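Local coordinates for protein phosphoribosylaminoimidazole carboxylase, ATPase subunit (Thermus thermophilus, PDB 3AW8) that probably catalyses the ATP-dependent carboxylation of 5-aminoimidazole ribonucleotide with bicarbonate to N5-carboxyaminoimidazole ribonucleotide in purine biosynthesis, at residues A[100-111]-A[252-260]. Numbering follows the deposited sequence.
Sequences EKTFFQGLGVPT and EELLFNEMA. With AMP (adenosine monophosphate), chain C.
Met259 N and Phe256 N of strand 253-260 donate to Glu100 OE1 and Pro110 O of segment 100-111, two backbone bonds that flank the stacked rings of Phe104 and Phe256. Near the start of the segment, Glu100 OE1 accepts the hydrogen bond from Met259 N at 2.6 Å, met from above the carboxylate plane. With CG anti to the backbone N (chi1 -152°) and the chain extended beyond it, Glu100 passes the edge of the Phe256 ring, Glu100 CG lying 3.4 Å from Phe256 CZ, before its carboxylate reaches the strand. At the other end, past the Schellman turn at Gly108, Pro110 O accepts from Phe256 N at 2.7 Å, and Leu255 CA-H leans on the same oxygen. Phe104 O receives both Leu107 N and Val109 N from opposite faces of its plane, closing the turn that leads to Pro110. Lys101 NZ makes a weak bond to Phe256 O (3.5 Å) and a long, weak ion pair with Glu172 of the nucleotide pocket.

Between these polar ends the rings of Phe104 and Phe256 stack face to face, centroids 3.7 Å apart and planes 7° from parallel. Met259 CE abuts the edge of the Phe104 ring, while Val109 CG2 touches Phe256 CB. Were Phe104 an alanine, the Phe256 face it stacks on would probably lose its aromatic partner, and Met259 CE the ring edge beside it.

Strand 253-260 is outermost in its sheet within the chain; its other side pairs with strand 241-250, where a classic beta bulge sets both Asn257 and Glu258 opposite Glu246. Here Glu258 turns its carboxylate toward the AMP phosphate, with Glu258 OE1 2.8 Å from AMP O1P. Helix 97-107 thus packs against a strand lining the nucleotide site of an ATP-grasp fold.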
ATOM      1  N   GLU A 100      -1.320   1.133  34.536  1.00 60.42           N
ATOM      2  CA  GLU A 100      -0.434   1.609  33.475  1.00 60.91           C
ATOM      3  C   GLU A 100       0.729   2.417  34.054  1.00 60.79           C
ATOM      4  O   GLU A 100       1.902   2.127  33.791  1.00 59.15           O
ATOM      5  CB  GLU A 100      -1.233   2.475  32.498  1.00 61.27           C
ATOM      6  CG  GLU A 100      -0.704   2.497  31.081  1.00 62.22           C
ATOM      7  CD  GLU A 100      -1.579   3.327  30.157  1.00 64.33           C
ATOM      8  OE1 GLU A 100      -1.426   3.223  28.920  1.00 64.18           O
ATOM      9  OE2 GLU A 100      -2.421   4.091  30.675  1.00 65.45           O
ATOM     10  N   LYS A 101       0.387   3.429  34.846  1.00 60.33           N
ATOM     11  CA  LYS A 101       1.377   4.292  35.477  1.00 60.98           C
ATOM     12  C   LYS A 101       2.327   3.529  36.408  1.00 61.14           C
ATOM     13  O   LYS A 101       3.544   3.718  36.351  1.00 61.10           O
ATOM     14  CB  LYS A 101       0.677   5.402  36.266  1.00 61.43           C
ATOM     15  CG  LYS A 101       0.687   6.777  35.611  1.00 61.94           C
ATOM     16  CD  LYS A 101      -0.179   6.834  34.373  1.00 65.58           C
ATOM     17  CE  LYS A 101      -0.584   8.272  34.048  1.00 66.45           C
ATOM     18  NZ  LYS A 101       0.579   9.186  33.849  1.00 66.20           N
ATOM     19  N   THR A 102       1.777   2.674  37.266  1.00 61.45           N
ATOM     20  CA  THR A 102       2.610   1.914  38.196  1.00 61.57           C
ATOM     21  C   THR A 102       3.591   1.047  37.429  1.00 61.99           C
ATOM     22  O   THR A 102       4.769   0.975  37.779  1.00 63.48           O
ATOM     23  CB  THR A 102       1.781   0.993  39.120  1.00 60.67           C
ATOM     24  OG1 THR A 102       1.240  -0.093  38.360  1.00 61.47           O
ATOM     25  CG2 THR A 102       0.651   1.768  39.775  1.00 59.89           C
ATOM     26  N   PHE A 103       3.101   0.391  36.378  1.00 62.17           N
ATOM     27  CA  PHE A 103       3.942  -0.475  35.555  1.00 62.47           C
ATOM     28  C   PHE A 103       5.168   0.262  35.007  1.00 63.73           C
ATOM     29  O   PHE A 103       6.302  -0.201  35.161  1.00 63.12           O
ATOM     30  CB  PHE A 103       3.114  -1.070  34.409  1.00 59.93           C
ATOM     31  CG  PHE A 103       3.933  -1.798  33.376  1.00 58.15           C
ATOM     32  CD1 PHE A 103       4.383  -1.139  32.234  1.00 57.34           C
ATOM     33  CD2 PHE A 103       4.254  -3.140  33.541  1.00 56.52           C
ATOM     34  CE1 PHE A 103       5.139  -1.807  31.269  1.00 56.90           C
ATOM     35  CE2 PHE A 103       5.009  -3.815  32.582  1.00 55.85           C
ATOM     36  CZ  PHE A 103       5.452  -3.147  31.444  1.00 56.33           C
ATOM     37  N   PHE A 104       4.945   1.408  34.368  1.00 65.36           N
ATOM     38  CA  PHE A 104       6.059   2.177  33.823  1.00 67.23           C
ATOM     39  C   PHE A 104       6.868   2.801  34.949  1.00 68.05           C
ATOM     40  O   PHE A 104       8.095   2.886  34.871  1.00 68.79           O
ATOM     41  CB  PHE A 104       5.558   3.262  32.856  1.00 66.83           C
ATOM     42  CG  PHE A 104       5.396   2.782  31.443  1.00 65.83           C
ATOM     43  CD1 PHE A 104       4.345   1.942  31.094  1.00 65.72           C
ATOM     44  CD2 PHE A 104       6.332   3.116  30.474  1.00 65.99           C
ATOM     45  CE1 PHE A 104       4.231   1.438  29.802  1.00 64.79           C
ATOM     46  CE2 PHE A 104       6.226   2.618  29.177  1.00 66.53           C
ATOM     47  CZ  PHE A 104       5.172   1.774  28.842  1.00 64.82           C
ATOM     48  N   GLN A 105       6.181   3.239  35.998  1.00 68.81           N
ATOM     49  CA  GLN A 105       6.869   3.827  37.134  1.00 69.86           C
ATOM     50  C   GLN A 105       7.818   2.775  37.697  1.00 69.40           C
ATOM     51  O   GLN A 105       8.892   3.099  38.196  1.00 69.72           O
ATOM     52  CB  GLN A 105       5.868   4.258  38.207  1.00 70.66           C
ATOM     53  CG  GLN A 105       6.515   4.593  39.542  1.00 71.48           C
ATOM     54  CD  GLN A 105       5.512   5.084  40.563  1.00 72.54           C
ATOM     55  OE1 GLN A 105       5.090   6.239  40.526  1.00 73.64           O
ATOM     56  NE2 GLN A 105       5.113   4.204  41.477  1.00 71.49           N
ATOM     57  N   GLY A 106       7.413   1.513  37.591  1.00 68.70           N
ATOM     58  CA  GLY A 106       8.232   0.424  38.084  1.00 69.42           C
ATOM     59  C   GLY A 106       9.382   0.052  37.167  1.00 70.06           C
ATOM     60  O   GLY A 106      10.312  -0.635  37.580  1.00 71.03           O
ATOM     61  N   LEU A 107       9.320   0.489  35.916  1.00 71.57           N
ATOM     62  CA  LEU A 107      10.377   0.195  34.954  1.00 71.29           C
ATOM     63  C   LEU A 107      11.469   1.250  35.041  1.00 71.12           C
ATOM     64  O   LEU A 107      12.548   1.098  34.467  1.00 70.95           O
ATOM     65  CB  LEU A 107       9.809   0.161  33.534  1.00 72.35           C
ATOM     66  CG  LEU A 107       8.947  -1.046  33.169  1.00 72.65           C
ATOM     67  CD1 LEU A 107       8.350  -0.841  31.790  1.00 72.60           C
ATOM     68  CD2 LEU A 107       9.801  -2.308  33.207  1.00 71.73           C
ATOM     69  N   GLY A 108      11.178   2.322  35.767  1.00 70.77           N
ATOM     70  CA  GLY A 108      12.151   3.384  35.923  1.00 70.54           C
ATOM     71  C   GLY A 108      11.943   4.511  34.936  1.00 70.56           C
ATOM     72  O   GLY A 108      12.870   5.269  34.648  1.00 71.10           O
ATOM     73  N   VAL A 109      10.727   4.628  34.411  1.00 69.73           N
ATOM     74  CA  VAL A 109      10.433   5.688  33.458  1.00 68.36           C
ATOM     75  C   VAL A 109       9.555   6.751  34.121  1.00 66.82           C
ATOM     76  O   VAL A 109       8.572   6.441  34.798  1.00 66.61           O
ATOM     77  CB  VAL A 109       9.731   5.133  32.171  1.00 68.32           C
ATOM     78  CG1 VAL A 109      10.388   3.831  31.733  1.00 66.91           C
ATOM     79  CG2 VAL A 109       8.258   4.925  32.416  1.00 69.18           C
ATOM     80  N   PRO A 110       9.922   8.027  33.947  1.00 65.64           N
ATOM     81  CA  PRO A 110       9.199   9.169  34.509  1.00 65.74           C
ATOM     82  C   PRO A 110       7.716   9.197  34.149  1.00 66.37           C
ATOM     83  O   PRO A 110       7.333   8.886  33.025  1.00 66.59           O
ATOM     84  CB  PRO A 110       9.947  10.364  33.927  1.00 65.48           C
ATOM     85  CG  PRO A 110      11.348   9.855  33.816  1.00 65.33           C
ATOM     86  CD  PRO A 110      11.142   8.472  33.250  1.00 65.63           C
ATOM     87  N   THR A 111       6.887   9.574  35.116  1.00 67.29           N
ATOM     88  CA  THR A 111       5.447   9.671  34.909  1.00 68.04           C
ATOM     89  C   THR A 111       4.968  10.843  35.745  1.00 67.90           C
ATOM     90  O   THR A 111       5.551  11.142  36.782  1.00 68.66           O
ATOM     91  CB  THR A 111       4.694   8.407  35.398  1.00 68.83           C
ATOM     92  OG1 THR A 111       4.612   8.424  36.829  1.00 70.56           O
ATOM     93  CG2 THR A 111       5.416   7.140  34.955  1.00 68.76           C
ATOM     94  N   GLU A 252      13.693  18.522  28.290  1.00 76.35           N
ATOM     95  CA  GLU A 252      14.392  17.404  27.673  1.00 78.60           C
ATOM     96  C   GLU A 252      14.008  16.147  28.427  1.00 79.37           C
ATOM     97  O   GLU A 252      14.724  15.141  28.415  1.00 79.34           O
ATOM     98  CB  GLU A 252      15.905  17.609  27.730  1.00 80.92           C
ATOM     99  CG  GLU A 252      16.423  18.581  26.684  1.00 84.89           C
ATOM    100  CD  GLU A 252      16.050  18.165  25.266  1.00 87.43           C
ATOM    101  OE1 GLU A 252      16.461  17.062  24.832  1.00 87.79           O
ATOM    102  OE2 GLU A 252      15.343  18.942  24.586  1.00 89.52           O
ATOM    103  N   GLU A 253      12.862  16.220  29.091  1.00 80.07           N
ATOM    104  CA  GLU A 253      12.350  15.094  29.849  1.00 80.37           C
ATOM    105  C   GLU A 253      11.114  14.493  29.197  1.00 78.50           C
ATOM    106  O   GLU A 253      10.320  15.195  28.564  1.00 77.45           O
ATOM    107  CB  GLU A 253      12.033  15.525  31.283  1.00 82.92           C
ATOM    108  CG  GLU A 253      13.273  15.663  32.139  1.00 87.16           C
ATOM    109  CD  GLU A 253      14.134  14.410  32.089  1.00 90.54           C
ATOM    110  OE1 GLU A 253      13.623  13.323  32.449  1.00 92.14           O
ATOM    111  OE2 GLU A 253      15.316  14.513  31.686  1.00 91.27           O
ATOM    112  N   LEU A 254      10.976  13.181  29.348  1.00 76.39           N
ATOM    113  CA  LEU A 254       9.847  12.449  28.799  1.00 73.29           C
ATOM    114  C   LEU A 254       9.078  11.806  29.948  1.00 71.93           C
ATOM    115  O   LEU A 254       9.651  11.056  30.741  1.00 71.52           O
ATOM    116  CB  LEU A 254      10.333  11.352  27.842  1.00 72.73           C
ATOM    117  CG  LEU A 254      11.053  11.715  26.541  1.00 71.03           C
ATOM    118  CD1 LEU A 254      11.479  10.440  25.834  1.00 70.13           C
ATOM    119  CD2 LEU A 254      10.139  12.537  25.645  1.00 71.13           C
ATOM    120  N   LEU A 255       7.788  12.111  30.038  1.00 69.77           N
ATOM    121  CA  LEU A 255       6.930  11.547  31.076  1.00 67.52           C
ATOM    122  C   LEU A 255       5.883  10.640  30.419  1.00 66.55           C
ATOM    123  O   LEU A 255       5.057  11.106  29.631  1.00 66.72           O
ATOM    124  CB  LEU A 255       6.218  12.663  31.842  1.00 67.03           C
ATOM    125  CG  LEU A 255       7.066  13.806  32.404  1.00 67.31           C
ATOM    126  CD1 LEU A 255       6.158  14.803  33.106  1.00 64.88           C
ATOM    127  CD2 LEU A 255       8.113  13.260  33.362  1.00 66.47           C
ATOM    128  N   PHE A 256       5.922   9.350  30.736  1.00 63.52           N
ATOM    129  CA  PHE A 256       4.969   8.404  30.170  1.00 60.70           C
ATOM    130  C   PHE A 256       3.537   8.845  30.417  1.00 58.43           C
ATOM    131  O   PHE A 256       3.158   9.108  31.552  1.00 58.57           O
ATOM    132  CB  PHE A 256       5.163   7.016  30.780  1.00 62.08           C
ATOM    133  CG  PHE A 256       4.051   6.055  30.456  1.00 63.89           C
ATOM    134  CD1 PHE A 256       4.001   5.414  29.224  1.00 64.29           C
ATOM    135  CD2 PHE A 256       3.030   5.818  31.372  1.00 64.23           C
ATOM    136  CE1 PHE A 256       2.946   4.548  28.910  1.00 63.75           C
ATOM    137  CE2 PHE A 256       1.974   4.957  31.064  1.00 63.89           C
ATOM    138  CZ  PHE A 256       1.933   4.322  29.832  1.00 63.10           C
ATOM    139  N   ASN A 257       2.744   8.915  29.354  1.00 56.95           N
ATOM    140  CA  ASN A 257       1.341   9.304  29.465  1.00 55.68           C
ATOM    141  C   ASN A 257       0.418   8.110  29.220  1.00 55.18           C
ATOM    142  O   ASN A 257      -0.364   7.749  30.092  1.00 53.44           O
ATOM    143  CB  ASN A 257       1.017  10.429  28.472  1.00 55.86           C
ATOM    144  CG  ASN A 257      -0.486  10.643  28.289  1.00 56.64           C
ATOM    145  OD1 ASN A 257      -1.232  10.765  29.257  1.00 58.19           O
ATOM    146  ND2 ASN A 257      -0.930  10.693  27.037  1.00 57.72           N
ATOM    147  N   GLU A 258       0.521   7.500  28.038  1.00 56.00           N
ATOM    148  CA  GLU A 258      -0.314   6.352  27.665  1.00 55.57           C
ATOM    149  C   GLU A 258       0.413   5.318  26.821  1.00 53.94           C
ATOM    150  O   GLU A 258       1.377   5.631  26.123  1.00 52.36           O
ATOM    151  CB  GLU A 258      -1.529   6.801  26.850  1.00 58.14           C
ATOM    152  CG  GLU A 258      -2.704   7.312  27.637  1.00 64.91           C
ATOM    153  CD  GLU A 258      -3.901   7.607  26.747  1.00 68.68           C
ATOM    154  OE1 GLU A 258      -3.792   8.494  25.868  1.00 69.36           O
ATOM    155  OE2 GLU A 258      -4.950   6.950  26.926  1.00 71.27           O
ATOM    156  N   MET A 259      -0.074   4.083  26.880  1.00 52.49           N
ATOM    157  CA  MET A 259       0.484   3.008  26.078  1.00 51.42           C
ATOM    158  C   MET A 259      -0.684   2.301  25.394  1.00 48.87           C
ATOM    159  O   MET A 259      -1.768   2.179  25.961  1.00 48.81           O
ATOM    160  CB  MET A 259       1.291   2.027  26.940  1.00 53.93           C
ATOM    161  CG  MET A 259       0.483   1.049  27.772  1.00 59.13           C
ATOM    162  SD  MET A 259       0.833  -0.674  27.299  1.00 65.71           S
ATOM    163  CE  MET A 259       2.276  -1.023  28.278  1.00 64.96           C
ATOM    164  N   ALA A 260      -0.471   1.875  24.155  1.00 46.32           N
ATOM    165  CA  ALA A 260      -1.499   1.171  23.392  1.00 43.11           C
ATOM    166  C   ALA A 260      -0.830  -0.076  22.824  1.00 40.85           C
ATOM    167  O   ALA A 260       0.153   0.020  22.092  1.00 39.09           O
ATOM    168  CB  ALA A 260      -2.028   2.059  22.266  1.00 40.98           C
TER
HETATM  169  P   AMP C 370      -6.414  10.794  27.231  1.00132.20           P
HETATM  170  O1P AMP C 370      -6.080  10.050  25.987  1.00131.72           O
HETATM  171  O2P AMP C 370      -5.154  10.745  28.243  1.00131.72           O
HETATM  172  O3P AMP C 370      -7.697  10.117  27.931  1.00131.30           O
HETATM  173  O5' AMP C 370      -6.771  12.339  26.872  1.00130.07           O
HETATM  174  C5' AMP C 370      -5.608  12.954  26.285  1.00126.64           C
HETATM  175  C4' AMP C 370      -5.818  14.479  26.197  1.00123.96           C
HETATM  176  O4' AMP C 370      -5.911  15.085  27.528  1.00121.96           O
HETATM  177  C3' AMP C 370      -4.653  15.170  25.465  1.00122.57           C
HETATM  178  O3' AMP C 370      -5.149  16.180  24.577  1.00122.87           O
HETATM  179  C2' AMP C 370      -3.772  15.749  26.581  1.00120.93           C
HETATM  180  O2' AMP C 370      -3.204  17.007  26.193  1.00120.03           O
HETATM  181  C1' AMP C 370      -4.708  15.879  27.804  1.00119.12           C
HETATM  182  N9  AMP C 370      -4.035  15.393  29.034  1.00115.57           N
HETATM  183  C8  AMP C 370      -4.056  14.113  29.530  1.00114.82           C
HETATM  184  N7  AMP C 370      -3.360  14.036  30.627  1.00113.54           N
HETATM  185  C5  AMP C 370      -2.846  15.248  30.916  1.00112.76           C
HETATM  186  C6  AMP C 370      -2.027  15.771  31.954  1.00112.06           C
HETATM  187  N6  AMP C 370      -1.580  14.954  32.978  1.00111.44           N
HETATM  188  N1  AMP C 370      -1.694  17.083  31.922  1.00111.57           N
HETATM  189  C2  AMP C 370      -2.117  17.892  30.940  1.00111.66           C
HETATM  190  N3  AMP C 370      -2.887  17.438  29.947  1.00112.13           N
HETATM  191  C4  AMP C 370      -3.271  16.143  29.894  1.00113.44           C